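Local coordinates for probable translation initiation factor eIF-2B subunit beta (Schizosaccharomyces pombe, PDB 5B04), which forms part of the eIF2B complex, which catalyses exchange of GDP for GTP on the gamma subunit of eIF2 in translation initiation, at residues Lys232-Phe241 with Gly259-Ile270; Ser317-Val325 with Leu384-Tyr392. All blocks are in the same frame, centred on the assembly; numbering follows the deposited sequence.

Both contacts are largely buried, but they hold different parts of the subunit together. Contact 1 pairs two neighbouring parallel strands at one margin of the mixed sheet, its centre about 24 Å from the centre of the chain, where a strand of the delta subunit continues the sheet. Contact 2, its centre about 10 Å from the centre of the chain, joins the loop after strand 313-316, a strand of the same sheet, to the C-terminal helix 384-391. The nearest atoms of contact 1 and contact 2 are about 15 Å apart. A regular series of backbone hydrogen bonds holds residues 232-241 to 259-270, whereas 317-325 and 384-392 meet mainly through aliphatic side chains, with one tyrosine hydroxyl bonded to a loop carbonyl.

Contact 1: residues Lys232-Phe241 with Gly259-Ile270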
ATOM      1  N   LYS C 232      -2.690  22.069   7.471  1.00 69.47           N
ATOM      2  CA  LYS C 232      -3.773  21.365   8.144  1.00 88.02           C
ATOM      3  C   LYS C 232      -3.942  19.957   7.584  1.00 86.91           C
ATOM      4  O   LYS C 232      -4.240  19.774   6.404  1.00 78.84           O
ATOM      5  CB  LYS C 232      -5.080  22.149   8.022  1.00 76.01           C
ATOM      6  CG  LYS C 232      -4.972  23.594   8.482  1.00 89.10           C
ATOM      7  CD  LYS C 232      -6.132  23.976   9.387  1.00 96.44           C
ATOM      8  CE  LYS C 232      -5.666  24.874  10.523  1.00 89.89           C
ATOM      9  NZ  LYS C 232      -6.793  25.305  11.396  1.00 83.13           N
ATOM     10  N   PHE C 233      -3.745  18.965   8.446  1.00 80.62           N
ATOM     11  CA  PHE C 233      -3.847  17.567   8.054  1.00 55.19           C
ATOM     12  C   PHE C 233      -4.605  16.770   9.110  1.00 54.82           C
ATOM     13  O   PHE C 233      -5.227  17.346  10.003  1.00 62.15           O
ATOM     14  CB  PHE C 233      -2.455  16.969   7.826  1.00 47.01           C
ATOM     15  CG  PHE C 233      -1.493  17.222   8.953  1.00 59.48           C
ATOM     16  CD1 PHE C 233      -0.713  18.367   8.974  1.00 61.95           C
ATOM     17  CD2 PHE C 233      -1.365  16.314   9.991  1.00 56.23           C
ATOM     18  CE1 PHE C 233       0.172  18.604  10.008  1.00 61.62           C
ATOM     19  CE2 PHE C 233      -0.480  16.544  11.028  1.00 62.65           C
ATOM     20  CZ  PHE C 233       0.289  17.690  11.037  1.00 70.30           C
ATOM     21  N   SER C 234      -4.553  15.447   9.006  1.00 47.66           N
ATOM     22  CA  SER C 234      -5.266  14.585   9.940  1.00 42.36           C
ATOM     23  C   SER C 234      -4.332  13.589  10.615  1.00 49.93           C
ATOM     24  O   SER C 234      -3.392  13.087   9.999  1.00 50.70           O
ATOM     25  CB  SER C 234      -6.392  13.837   9.222  1.00 53.39           C
ATOM     26  OG  SER C 234      -7.318  14.739   8.643  1.00 67.06           O
ATOM     27  N   VAL C 235      -4.598  13.308  11.886  1.00 54.16           N
ATOM     28  CA  VAL C 235      -3.822  12.326  12.631  1.00 50.90           C
ATOM     29  C   VAL C 235      -4.734  11.351  13.367  1.00 53.96           C
ATOM     30  O   VAL C 235      -5.622  11.759  14.116  1.00 51.93           O
ATOM     31  CB  VAL C 235      -2.873  12.998  13.650  1.00 47.54           C
ATOM     32  CG1 VAL C 235      -2.320  11.970  14.630  1.00 41.74           C
ATOM     33  CG2 VAL C 235      -1.741  13.715  12.934  1.00 50.31           C
ATOM     34  N   ILE C 236      -4.520  10.061  13.136  1.00 57.17           N
ATOM     35  CA  ILE C 236      -5.216   9.030  13.892  1.00 55.85           C
ATOM     36  C   ILE C 236      -4.326   8.557  15.033  1.00 54.52           C
ATOM     37  O   ILE C 236      -3.239   8.027  14.805  1.00 57.26           O
ATOM     38  CB  ILE C 236      -5.608   7.833  13.008  1.00 54.45           C
ATOM     39  CG1 ILE C 236      -6.517   8.286  11.865  1.00 46.53           C
ATOM     40  CG2 ILE C 236      -6.297   6.765  13.838  1.00 45.62           C
ATOM     41  CD1 ILE C 236      -6.983   7.156  10.973  1.00 46.31           C
ATOM     42  N   VAL C 237      -4.783   8.763  16.263  1.00 49.46           N
ATOM     43  CA  VAL C 237      -4.013   8.361  17.431  1.00 49.04           C
ATOM     44  C   VAL C 237      -4.554   7.072  18.032  1.00 52.72           C
ATOM     45  O   VAL C 237      -5.643   7.048  18.607  1.00 49.57           O
ATOM     46  CB  VAL C 237      -4.011   9.452  18.520  1.00 42.40           C
ATOM     47  CG1 VAL C 237      -3.265   8.966  19.756  1.00 49.72           C
ATOM     48  CG2 VAL C 237      -3.390  10.733  17.988  1.00 46.66           C
ATOM     49  N   ALA C 238      -3.791   5.996  17.885  1.00 47.34           N
ATOM     50  CA  ALA C 238      -4.123   4.745  18.545  1.00 53.21           C
ATOM     51  C   ALA C 238      -3.666   4.812  19.995  1.00 56.43           C
ATOM     52  O   ALA C 238      -2.482   5.014  20.268  1.00 55.04           O
ATOM     53  CB  ALA C 238      -3.478   3.569  17.829  1.00 44.00           C
ATOM     54  N   GLU C 239      -4.609   4.666  20.920  1.00 50.81           N
ATOM     55  CA  GLU C 239      -4.282   4.637  22.341  1.00 59.24           C
ATOM     56  C   GLU C 239      -3.307   3.500  22.615  1.00 64.35           C
ATOM     57  O   GLU C 239      -3.378   2.451  21.982  1.00 75.09           O
ATOM     58  CB  GLU C 239      -5.545   4.474  23.188  1.00 38.44           C
ATOM     59  CG  GLU C 239      -6.352   3.237  22.841  1.00 53.87           C
ATOM     60  CD  GLU C 239      -7.380   2.891  23.897  1.00 61.44           C
ATOM     61  OE1 GLU C 239      -7.925   3.819  24.530  1.00 44.45           O
ATOM     62  OE2 GLU C 239      -7.639   1.686  24.093  1.00 63.30           O
ATOM     63  N   GLY C 240      -2.387   3.712  23.549  1.00 42.86           N
ATOM     64  CA  GLY C 240      -1.396   2.701  23.861  1.00 60.52           C
ATOM     65  C   GLY C 240      -1.833   1.814  25.008  1.00 62.08           C
ATOM     66  O   GLY C 240      -1.064   1.567  25.936  1.00 77.74           O
ATOM     67  N   PHE C 241      -3.071   1.334  24.939  1.00 45.82           N
ATOM     68  CA  PHE C 241      -3.645   0.540  26.016  1.00 56.42           C
ATOM     69  C   PHE C 241      -2.838  -0.727  26.280  1.00 66.84           C
ATOM     70  O   PHE C 241      -2.456  -1.424  25.344  1.00 74.42           O
ATOM     71  CB  PHE C 241      -5.094   0.172  25.699  1.00 43.03           C
ATOM     72  CG  PHE C 241      -5.817  -0.428  26.859  1.00 57.60           C
ATOM     73  CD1 PHE C 241      -6.340   0.380  27.845  1.00 65.77           C
ATOM     74  CD2 PHE C 241      -5.941  -1.799  26.989  1.00 51.06           C
ATOM     75  CE1 PHE C 241      -6.986  -0.164  28.919  1.00 51.61           C
ATOM     76  CE2 PHE C 241      -6.593  -2.344  28.074  1.00 55.90           C
ATOM     77  CZ  PHE C 241      -7.118  -1.524  29.039  1.00 53.31           C
ATOM     78  N   GLY C 259      -5.115  22.381  15.918  1.00 56.46           N
ATOM     79  CA  GLY C 259      -5.744  22.507  14.618  1.00 55.71           C
ATOM     80  C   GLY C 259      -5.481  21.313  13.722  1.00 68.04           C
ATOM     81  O   GLY C 259      -5.386  21.450  12.502  1.00 81.42           O
ATOM     82  N   ILE C 260      -5.354  20.138  14.330  1.00 55.82           N
ATOM     83  CA  ILE C 260      -5.176  18.903  13.578  1.00 40.89           C
ATOM     84  C   ILE C 260      -6.410  18.020  13.710  1.00 59.69           C
ATOM     85  O   ILE C 260      -6.881  17.767  14.818  1.00 56.32           O
ATOM     86  CB  ILE C 260      -3.946  18.109  14.054  1.00 42.02           C
ATOM     87  CG1 ILE C 260      -2.687  18.972  13.994  1.00 54.04           C
ATOM     88  CG2 ILE C 260      -3.768  16.848  13.222  1.00 54.22           C
ATOM     89  CD1 ILE C 260      -1.436  18.247  14.450  1.00 60.54           C
ATOM     90  N   ASP C 261      -6.930  17.557  12.578  1.00 62.34           N
ATOM     91  CA  ASP C 261      -8.064  16.642  12.579  1.00 59.60           C
ATOM     92  C   ASP C 261      -7.665  15.340  13.266  1.00 65.86           C
ATOM     93  O   ASP C 261      -7.111  14.437  12.640  1.00 66.38           O
ATOM     94  CB  ASP C 261      -8.546  16.379  11.151  1.00 61.87           C
ATOM     95  CG  ASP C 261      -9.922  15.743  11.104  1.00 64.97           C
ATOM     96  OD1 ASP C 261     -10.137  14.716  11.782  1.00 76.61           O
ATOM     97  OD2 ASP C 261     -10.796  16.274  10.386  1.00 93.99           O
ATOM     98  N   THR C 262      -7.949  15.256  14.562  1.00 52.75           N
ATOM     99  CA  THR C 262      -7.518  14.126  15.373  1.00 61.75           C
ATOM    100  C   THR C 262      -8.635  13.114  15.600  1.00 56.45           C
ATOM    101  O   THR C 262      -9.743  13.472  15.998  1.00 61.16           O
ATOM    102  CB  THR C 262      -6.986  14.597  16.743  1.00 61.48           C
ATOM    103  OG1 THR C 262      -5.796  15.372  16.554  1.00 63.70           O
ATOM    104  CG2 THR C 262      -6.667  13.408  17.638  1.00 50.22           C
ATOM    105  N   THR C 263      -8.332  11.846  15.337  1.00 56.55           N
ATOM    106  CA  THR C 263      -9.253  10.759  15.634  1.00 69.73           C
ATOM    107  C   THR C 263      -8.619   9.801  16.640  1.00 63.82           C
ATOM    108  O   THR C 263      -7.466   9.396  16.482  1.00 59.10           O
ATOM    109  CB  THR C 263      -9.654   9.983  14.363  1.00 61.39           C
ATOM    110  OG1 THR C 263     -10.192  10.891  13.393  1.00 59.98           O
ATOM    111  CG2 THR C 263     -10.697   8.922  14.691  1.00 48.51           C
ATOM    112  N   VAL C 264      -9.372   9.453  17.679  1.00 52.59           N
ATOM    113  CA  VAL C 264      -8.893   8.526  18.697  1.00 51.42           C
ATOM    114  C   VAL C 264      -9.515   7.147  18.506  1.00 56.94           C
ATOM    115  O   VAL C 264     -10.736   7.000  18.550  1.00 61.18           O
ATOM    116  CB  VAL C 264      -9.208   9.033  20.117  1.00 57.61           C
ATOM    117  CG1 VAL C 264      -8.807   7.995  21.155  1.00 43.16           C
ATOM    118  CG2 VAL C 264      -8.505  10.355  20.374  1.00 48.98           C
ATOM    119  N   ILE C 265      -8.673   6.142  18.293  1.00 54.39           N
ATOM    120  CA  ILE C 265      -9.154   4.786  18.047  1.00 50.79           C
ATOM    121  C   ILE C 265      -8.582   3.781  19.040  1.00 47.19           C
ATOM    122  O   ILE C 265      -7.522   4.002  19.625  1.00 58.61           O
ATOM    123  CB  ILE C 265      -8.802   4.308  16.621  1.00 47.53           C
ATOM    124  CG1 ILE C 265      -7.284   4.186  16.459  1.00 36.91           C
ATOM    125  CG2 ILE C 265      -9.385   5.249  15.579  1.00 49.15           C
ATOM    126  CD1 ILE C 265      -6.859   3.458  15.204  1.00 42.08           C
ATOM    127  N   SER C 266      -9.295   2.675  19.223  1.00 49.32           N
ATOM    128  CA  SER C 266      -8.778   1.555  19.995  1.00 49.51           C
ATOM    129  C   SER C 266      -7.704   0.840  19.184  1.00 49.13           C
ATOM    130  O   SER C 266      -7.599   1.041  17.974  1.00 59.70           O
ATOM    131  CB  SER C 266      -9.903   0.589  20.375  1.00 68.45           C
ATOM    132  OG  SER C 266     -10.634   0.182  19.232  1.00 81.57           O
ATOM    133  N   ASP C 267      -6.906   0.009  19.845  1.00 56.06           N
ATOM    134  CA  ASP C 267      -5.806  -0.680  19.176  1.00 47.53           C
ATOM    135  C   ASP C 267      -6.297  -1.713  18.168  1.00 56.63           C
ATOM    136  O   ASP C 267      -5.582  -2.064  17.230  1.00 65.55           O
ATOM    137  CB  ASP C 267      -4.895  -1.354  20.200  1.00 66.73           C
ATOM    138  CG  ASP C 267      -4.118  -0.357  21.031  1.00 66.36           C
ATOM    139  OD1 ASP C 267      -3.069   0.123  20.551  1.00 52.51           O
ATOM    140  OD2 ASP C 267      -4.557  -0.054  22.160  1.00 58.13           O
ATOM    141  N   ALA C 268      -7.517  -2.200  18.364  1.00 58.21           N
ATOM    142  CA  ALA C 268      -8.089  -3.198  17.468  1.00 41.70           C
ATOM    143  C   ALA C 268      -8.437  -2.590  16.115  1.00 55.07           C
ATOM    144  O   ALA C 268      -8.477  -3.286  15.101  1.00 84.42           O
ATOM    145  CB  ALA C 268      -9.320  -3.828  18.098  1.00 48.59           C
ATOM    146  N   THR C 269      -8.676  -1.283  16.104  1.00 42.66           N
ATOM    147  CA  THR C 269      -9.138  -0.591  14.906  1.00 50.78           C
ATOM    148  C   THR C 269      -7.990  -0.240  13.957  1.00 57.00           C
ATOM    149  O   THR C 269      -8.220   0.233  12.843  1.00 58.32           O
ATOM    150  CB  THR C 269      -9.897   0.701  15.282  1.00 43.50           C
ATOM    151  OG1 THR C 269     -10.621   0.492  16.500  1.00 56.36           O
ATOM    152  CG2 THR C 269     -10.872   1.101  14.180  1.00 60.27           C
ATOM    153  N   ILE C 270      -6.759  -0.486  14.398  1.00 43.69           N
ATOM    154  CA  ILE C 270      -5.565  -0.106  13.640  1.00 44.54           C
ATOM    155  C   ILE C 270      -5.557  -0.643  12.208  1.00 52.81           C
ATOM    156  O   ILE C 270      -5.338   0.112  11.260  1.00 64.49           O
ATOM    157  CB  ILE C 270      -4.284  -0.582  14.355  1.00 43.78           C
ATOM    158  CG1 ILE C 270      -4.063   0.227  15.632  1.00 45.54           C
ATOM    159  CG2 ILE C 270      -3.075  -0.448  13.441  1.00 52.87           C
ATOM    160  CD1 ILE C 270      -2.882  -0.234  16.450  1.00 53.88           C
TER
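Val-235 and Val-237 join Asp-261, Thr-263 and Ile-265 in the parallel strand pair of a beta-alpha-beta unit, connected by helix 245-257 in this Rossmann-like sheet. Val-235 N donates to Asp-261 O (2.9 Å) and Val-235 O accepts from Thr-263 N (3.0 Å); Val-237 repeats the pattern two residues on, its N meeting Thr-263 O nearly along the C=O axis. Ile-260 packs beside the start of the pair, on the side of helix 218-228. From its CB, the CG2 branch touches Val-235 CG2 at 3.7 Å, while CG1, anti to the carbonyl carbon (chi1 -55°), carries the extended chain beside the Phe-233 ring, where CD1 lies 3.9 Å from CZ. On the sheet face with Ile-236 and Ala-238, Ile-265 CD1 packs 3.6 Å from Ile-236 CG2. Beyond the strands, Glu-239 and Asp-267 bring their carboxylates close, like charges that Arg-302 of the delta subunit, salt-bridged to Glu-239 OE1, probably offsets. With an alanine in place of Asp-267, the turn at Gly-240 would probably lose the weak bond from Phe-241 N to Asp-267 OD2, 3.4 Å long and bent to 132° at the hydrogen.

Contact 2: residues Ser317-Val325 with Leu384-Tyr392; sequences SGIYKLSPV and LYRIMNDTY. With PO4 (phosphate ion), chain M.
Leu-322 points at helix 384-391 and lies across both Ile-387 and Met-388 at about a right angle; here the loop after strand 313-316 of the Rossmann-like sheet packs on the chain's last helix through an apolar cluster closed by one tyrosine-to-backbone bond. With CG anti to the backbone N (chi1 -171°), Leu-322 carries its CD2 methyl in among three helix side chains, 3.6 Å from Met-388 CG, 3.8 Å from Ile-387 CG2 and 4.1 Å from Leu-384 CD2. Met-388, with CG anti to the carbonyl carbon (chi1 -77°) and an extended chi2, brings SD alongside Pro-324, 3.5 Å from its CA. Tyr-392 is set crosswise to the same proline, whose CD lies 3.9 Å from the ring atom CE2. The Tyr-392 hydroxyl donates to Leu-322 O (OH to O 2.7 Å), which should hold the end of the ring against the loop and gives a buried carbonyl a partner. Lys-321 NZ reaches, doubtfully close, a phosphate ion probably from the crystallisation liquor, also bound by Ser-217, Lys-218 N and Thr-219. Around the cluster, Ile-287 of strand 286-287 packs on Leu-322 and Leu-384, and helix 79-102 touches Pro-324 through Arg-86 and Tyr-392 through Asn-83.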
ATOM      1  N   SER C 317      13.126  10.011  16.642  1.00 39.54           N
ATOM      2  CA  SER C 317      13.871   9.720  17.861  1.00 52.22           C
ATOM      3  C   SER C 317      15.211  10.441  17.911  1.00 49.04           C
ATOM      4  O   SER C 317      15.887  10.587  16.894  1.00 44.72           O
ATOM      5  CB  SER C 317      14.096   8.214  17.992  1.00 56.36           C
ATOM      6  OG  SER C 317      14.833   7.909  19.163  1.00 63.48           O
ATOM      7  N   GLY C 318      15.591  10.887  19.104  1.00 49.82           N
ATOM      8  CA  GLY C 318      16.896  11.483  19.309  1.00 58.00           C
ATOM      9  C   GLY C 318      17.967  10.411  19.258  1.00 52.11           C
ATOM     10  O   GLY C 318      17.705   9.254  19.584  1.00 51.50           O
ATOM     11  N   ILE C 319      19.175  10.792  18.855  1.00 53.33           N
ATOM     12  CA  ILE C 319      20.264   9.834  18.695  1.00 59.83           C
ATOM     13  C   ILE C 319      20.741   9.243  20.021  1.00 65.32           C
ATOM     14  O   ILE C 319      21.495   8.271  20.036  1.00 69.83           O
ATOM     15  CB  ILE C 319      21.472  10.471  17.973  1.00 70.46           C
ATOM     16  CG1 ILE C 319      21.587  11.963  18.306  1.00 90.65           C
ATOM     17  CG2 ILE C 319      21.345  10.290  16.470  1.00 59.22           C
ATOM     18  CD1 ILE C 319      22.108  12.271  19.698  1.00 82.79           C
ATOM     19  N   TYR C 320      20.300   9.827  21.131  1.00 61.52           N
ATOM     20  CA  TYR C 320      20.709   9.352  22.448  1.00 53.87           C
ATOM     21  C   TYR C 320      19.996   8.054  22.813  1.00 60.88           C
ATOM     22  O   TYR C 320      20.374   7.376  23.768  1.00 75.47           O
ATOM     23  CB  TYR C 320      20.449  10.420  23.513  1.00 64.46           C
ATOM     24  CG  TYR C 320      18.992  10.618  23.867  1.00 51.54           C
ATOM     25  CD1 TYR C 320      18.166  11.409  23.080  1.00 60.70           C
ATOM     26  CD2 TYR C 320      18.446  10.028  25.000  1.00 65.60           C
ATOM     27  CE1 TYR C 320      16.834  11.597  23.405  1.00 74.80           C
ATOM     28  CE2 TYR C 320      17.118  10.209  25.332  1.00 60.93           C
ATOM     29  CZ  TYR C 320      16.316  10.994  24.532  1.00 65.26           C
ATOM     30  OH  TYR C 320      14.994  11.178  24.863  1.00 64.97           O
ATOM     31  N   LYS C 321      18.964   7.711  22.048  1.00 58.65           N
ATOM     32  CA  LYS C 321      18.237   6.463  22.255  1.00 56.54           C
ATOM     33  C   LYS C 321      18.847   5.331  21.434  1.00 56.14           C
ATOM     34  O   LYS C 321      18.323   4.218  21.408  1.00 61.66           O
ATOM     35  CB  LYS C 321      16.759   6.628  21.894  1.00 50.94           C
ATOM     36  CG  LYS C 321      16.015   7.663  22.723  1.00 43.59           C
ATOM     37  CD  LYS C 321      14.545   7.702  22.337  1.00 43.27           C
ATOM     38  CE  LYS C 321      13.809   8.829  23.040  1.00 61.87           C
ATOM     39  NZ  LYS C 321      12.386   8.910  22.610  1.00 66.36           N
ATOM     40  N   LEU C 322      19.955   5.624  20.761  1.00 42.60           N
ATOM     41  CA  LEU C 322      20.634   4.633  19.935  1.00 54.81           C
ATOM     42  C   LEU C 322      21.684   3.876  20.746  1.00 58.71           C
ATOM     43  O   LEU C 322      22.757   4.404  21.038  1.00 64.70           O
ATOM     44  CB  LEU C 322      21.276   5.305  18.719  1.00 62.70           C
ATOM     45  CG  LEU C 322      21.858   4.395  17.636  1.00 68.35           C
ATOM     46  CD1 LEU C 322      20.824   3.390  17.158  1.00 54.51           C
ATOM     47  CD2 LEU C 322      22.375   5.224  16.470  1.00 71.51           C
ATOM     48  N   SER C 323      21.363   2.639  21.108  1.00 49.04           N
ATOM     49  CA  SER C 323      22.251   1.816  21.922  1.00 51.22           C
ATOM     50  C   SER C 323      22.909   0.721  21.086  1.00 57.88           C
ATOM     51  O   SER C 323      22.275   0.146  20.203  1.00 68.99           O
ATOM     52  CB  SER C 323      21.479   1.199  23.090  1.00 58.06           C
ATOM     53  OG  SER C 323      22.334   0.450  23.935  1.00 70.23           O
ATOM     54  N   PRO C 324      24.190   0.433  21.361  1.00 58.16           N
ATOM     55  CA  PRO C 324      24.945  -0.558  20.585  1.00 55.31           C
ATOM     56  C   PRO C 324      24.658  -2.011  20.968  1.00 52.64           C
ATOM     57  O   PRO C 324      25.078  -2.910  20.239  1.00 57.80           O
ATOM     58  CB  PRO C 324      26.400  -0.202  20.899  1.00 51.83           C
ATOM     59  CG  PRO C 324      26.345   0.383  22.260  1.00 51.24           C
ATOM     60  CD  PRO C 324      25.044   1.135  22.335  1.00 61.18           C
ATOM     61  N   VAL C 325      23.965  -2.237  22.079  1.00 45.04           N
ATOM     62  CA  VAL C 325      23.695  -3.599  22.538  1.00 60.67           C
ATOM     63  C   VAL C 325      22.888  -4.385  21.507  1.00 50.72           C
ATOM     64  O   VAL C 325      21.946  -3.863  20.911  1.00 64.27           O
ATOM     65  CB  VAL C 325      22.943  -3.611  23.886  1.00 49.58           C
ATOM     66  CG1 VAL C 325      23.876  -3.210  25.018  1.00 63.47           C
ATOM     67  CG2 VAL C 325      21.731  -2.697  23.834  1.00 52.60           C
ATOM     68  N   LEU C 384      22.415   3.613  10.345  1.00 63.97           N
ATOM     69  CA  LEU C 384      22.560   3.690  11.797  1.00 65.56           C
ATOM     70  C   LEU C 384      23.868   3.047  12.244  1.00 87.13           C
ATOM     71  O   LEU C 384      24.440   3.415  13.270  1.00 69.97           O
ATOM     72  CB  LEU C 384      21.379   3.019  12.499  1.00 60.05           C
ATOM     73  CG  LEU C 384      20.037   3.747  12.440  1.00 69.67           C
ATOM     74  CD1 LEU C 384      18.975   2.951  13.178  1.00 77.13           C
ATOM     75  CD2 LEU C 384      20.164   5.148  13.020  1.00 55.97           C
ATOM     76  N   TYR C 385      24.322   2.077  11.455  1.00 99.42           N
ATOM     77  CA  TYR C 385      25.596   1.398  11.664  1.00 87.11           C
ATOM     78  C   TYR C 385      26.749   2.385  11.828  1.00 86.47           C
ATOM     79  O   TYR C 385      27.491   2.326  12.809  1.00 95.08           O
ATOM     80  CB  TYR C 385      25.864   0.452  10.488  1.00101.88           C
ATOM     81  CG  TYR C 385      27.205  -0.244  10.509  1.00109.36           C
ATOM     82  CD1 TYR C 385      27.433  -1.336  11.338  1.00117.27           C
ATOM     83  CD2 TYR C 385      28.238   0.174   9.679  1.00103.00           C
ATOM     84  CE1 TYR C 385      28.657  -1.980  11.351  1.00115.48           C
ATOM     85  CE2 TYR C 385      29.464  -0.464   9.684  1.00111.83           C
ATOM     86  CZ  TYR C 385      29.668  -1.540  10.520  1.00114.59           C
ATOM     87  OH  TYR C 385      30.888  -2.177  10.527  1.00 92.43           O
ATOM     88  N   ARG C 386      26.883   3.299  10.874  1.00 88.66           N
ATOM     89  CA  ARG C 386      27.967   4.277  10.892  1.00 82.57           C
ATOM     90  C   ARG C 386      27.752   5.346  11.962  1.00 76.11           C
ATOM     91  O   ARG C 386      28.715   5.879  12.515  1.00 87.46           O
ATOM     92  CB  ARG C 386      28.114   4.930   9.514  1.00 82.07           C
ATOM     93  CG  ARG C 386      29.249   5.942   9.414  1.00 94.08           C
ATOM     94  CD  ARG C 386      29.492   6.364   7.974  1.00 91.11           C
ATOM     95  NE  ARG C 386      30.018   5.268   7.163  1.00 94.29           N
ATOM     96  CZ  ARG C 386      31.263   5.213   6.700  1.00 98.04           C
ATOM     97  NH1 ARG C 386      32.113   6.197   6.961  1.00102.60           N
ATOM     98  NH2 ARG C 386      31.657   4.179   5.972  1.00 88.21           N
ATOM     99  N   ILE C 387      26.492   5.654  12.256  1.00 65.97           N
ATOM    100  CA  ILE C 387      26.169   6.663  13.262  1.00 78.63           C
ATOM    101  C   ILE C 387      26.691   6.254  14.638  1.00 81.95           C
ATOM    102  O   ILE C 387      27.230   7.080  15.376  1.00 81.06           O
ATOM    103  CB  ILE C 387      24.649   6.919  13.340  1.00 82.49           C
ATOM    104  CG1 ILE C 387      24.144   7.526  12.031  1.00 75.26           C
ATOM    105  CG2 ILE C 387      24.316   7.845  14.502  1.00 63.83           C
ATOM    106  CD1 ILE C 387      22.689   7.940  12.068  1.00 68.19           C
ATOM    107  N   MET C 388      26.544   4.975  14.972  1.00 88.35           N
ATOM    108  CA  MET C 388      27.058   4.455  16.235  1.00 86.75           C
ATOM    109  C   MET C 388      28.581   4.499  16.273  1.00 91.28           C
ATOM    110  O   MET C 388      29.176   4.821  17.303  1.00 95.27           O
ATOM    111  CB  MET C 388      26.576   3.023  16.470  1.00 75.01           C
ATOM    112  CG  MET C 388      25.134   2.921  16.922  1.00 68.92           C
ATOM    113  SD  MET C 388      24.732   1.294  17.584  1.00 95.49           S
ATOM    114  CE  MET C 388      25.169   0.242  16.202  1.00 95.56           C
ATOM    115  N   ASN C 389      29.207   4.174  15.145  1.00 84.12           N
ATOM    116  CA  ASN C 389      30.662   4.192  15.038  1.00 81.55           C
ATOM    117  C   ASN C 389      31.242   5.589  15.242  1.00 87.22           C
ATOM    118  O   ASN C 389      32.406   5.738  15.615  1.00101.13           O
ATOM    119  CB  ASN C 389      31.102   3.644  13.678  1.00 92.95           C
ATOM    120  CG  ASN C 389      30.922   2.141  13.565  1.00101.52           C
ATOM    121  OD1 ASN C 389      30.332   1.505  14.438  1.00 96.45           O
ATOM    122  ND2 ASN C 389      31.430   1.565  12.480  1.00 89.88           N
ATOM    123  N   ASP C 390      30.423   6.608  14.999  1.00 88.73           N
ATOM    124  CA  ASP C 390      30.871   7.994  15.098  1.00 90.92           C
ATOM    125  C   ASP C 390      30.620   8.600  16.478  1.00 84.83           C
ATOM    126  O   ASP C 390      31.194   9.634  16.817  1.00 94.87           O
ATOM    127  CB  ASP C 390      30.184   8.849  14.031  1.00 92.09           C
ATOM    128  CG  ASP C 390      30.690   8.558  12.631  1.00 98.07           C
ATOM    129  OD1 ASP C 390      31.142   7.421  12.383  1.00100.01           O
ATOM    130  OD2 ASP C 390      30.635   9.468  11.778  1.00107.40           O
ATOM    131  N   THR C 391      29.766   7.959  17.270  1.00 83.95           N
ATOM    132  CA  THR C 391      29.386   8.511  18.568  1.00 92.35           C
ATOM    133  C   THR C 391      29.906   7.685  19.744  1.00 86.85           C
ATOM    134  O   THR C 391      30.034   8.197  20.857  1.00 79.25           O
ATOM    135  CB  THR C 391      27.855   8.640  18.693  1.00 81.09           C
ATOM    136  OG1 THR C 391      27.240   7.383  18.384  1.00 85.37           O
ATOM    137  CG2 THR C 391      27.329   9.701  17.737  1.00 72.93           C
ATOM    138  N   TYR C 392      30.204   6.411  19.500  1.00 86.33           N
ATOM    139  CA  TYR C 392      30.698   5.530  20.556  1.00 85.06           C
ATOM    140  C   TYR C 392      32.031   4.885  20.189  1.00 91.07           C
ATOM    141  O   TYR C 392      32.292   4.597  19.022  1.00 89.63           O
ATOM    142  CB  TYR C 392      29.684   4.424  20.861  1.00 68.44           C
ATOM    143  CG  TYR C 392      28.295   4.907  21.211  1.00 68.92           C
ATOM    144  CD1 TYR C 392      28.104   6.021  22.018  1.00 76.05           C
ATOM    145  CD2 TYR C 392      27.174   4.241  20.735  1.00 72.37           C
ATOM    146  CE1 TYR C 392      26.832   6.461  22.336  1.00 76.78           C
ATOM    147  CE2 TYR C 392      25.901   4.672  21.048  1.00 71.18           C
ATOM    148  CZ  TYR C 392      25.734   5.782  21.849  1.00 67.67           C
ATOM    149  OH  TYR C 392      24.466   6.212  22.160  1.00 59.35           O
TER
HETATM  150  P   PO4 M 401       9.573  10.499  23.394  1.00 51.74           P
HETATM  151  O1  PO4 M 401      11.050  10.752  23.588  1.00 70.12           O
HETATM  152  O2  PO4 M 401       9.306   9.013  23.452  1.00 68.52           O
HETATM  153  O3  PO4 M 401       9.145  11.034  22.048  1.00 64.25           O
HETATM  154  O4  PO4 M 401       8.790  11.198  24.480  1.00 53.71           O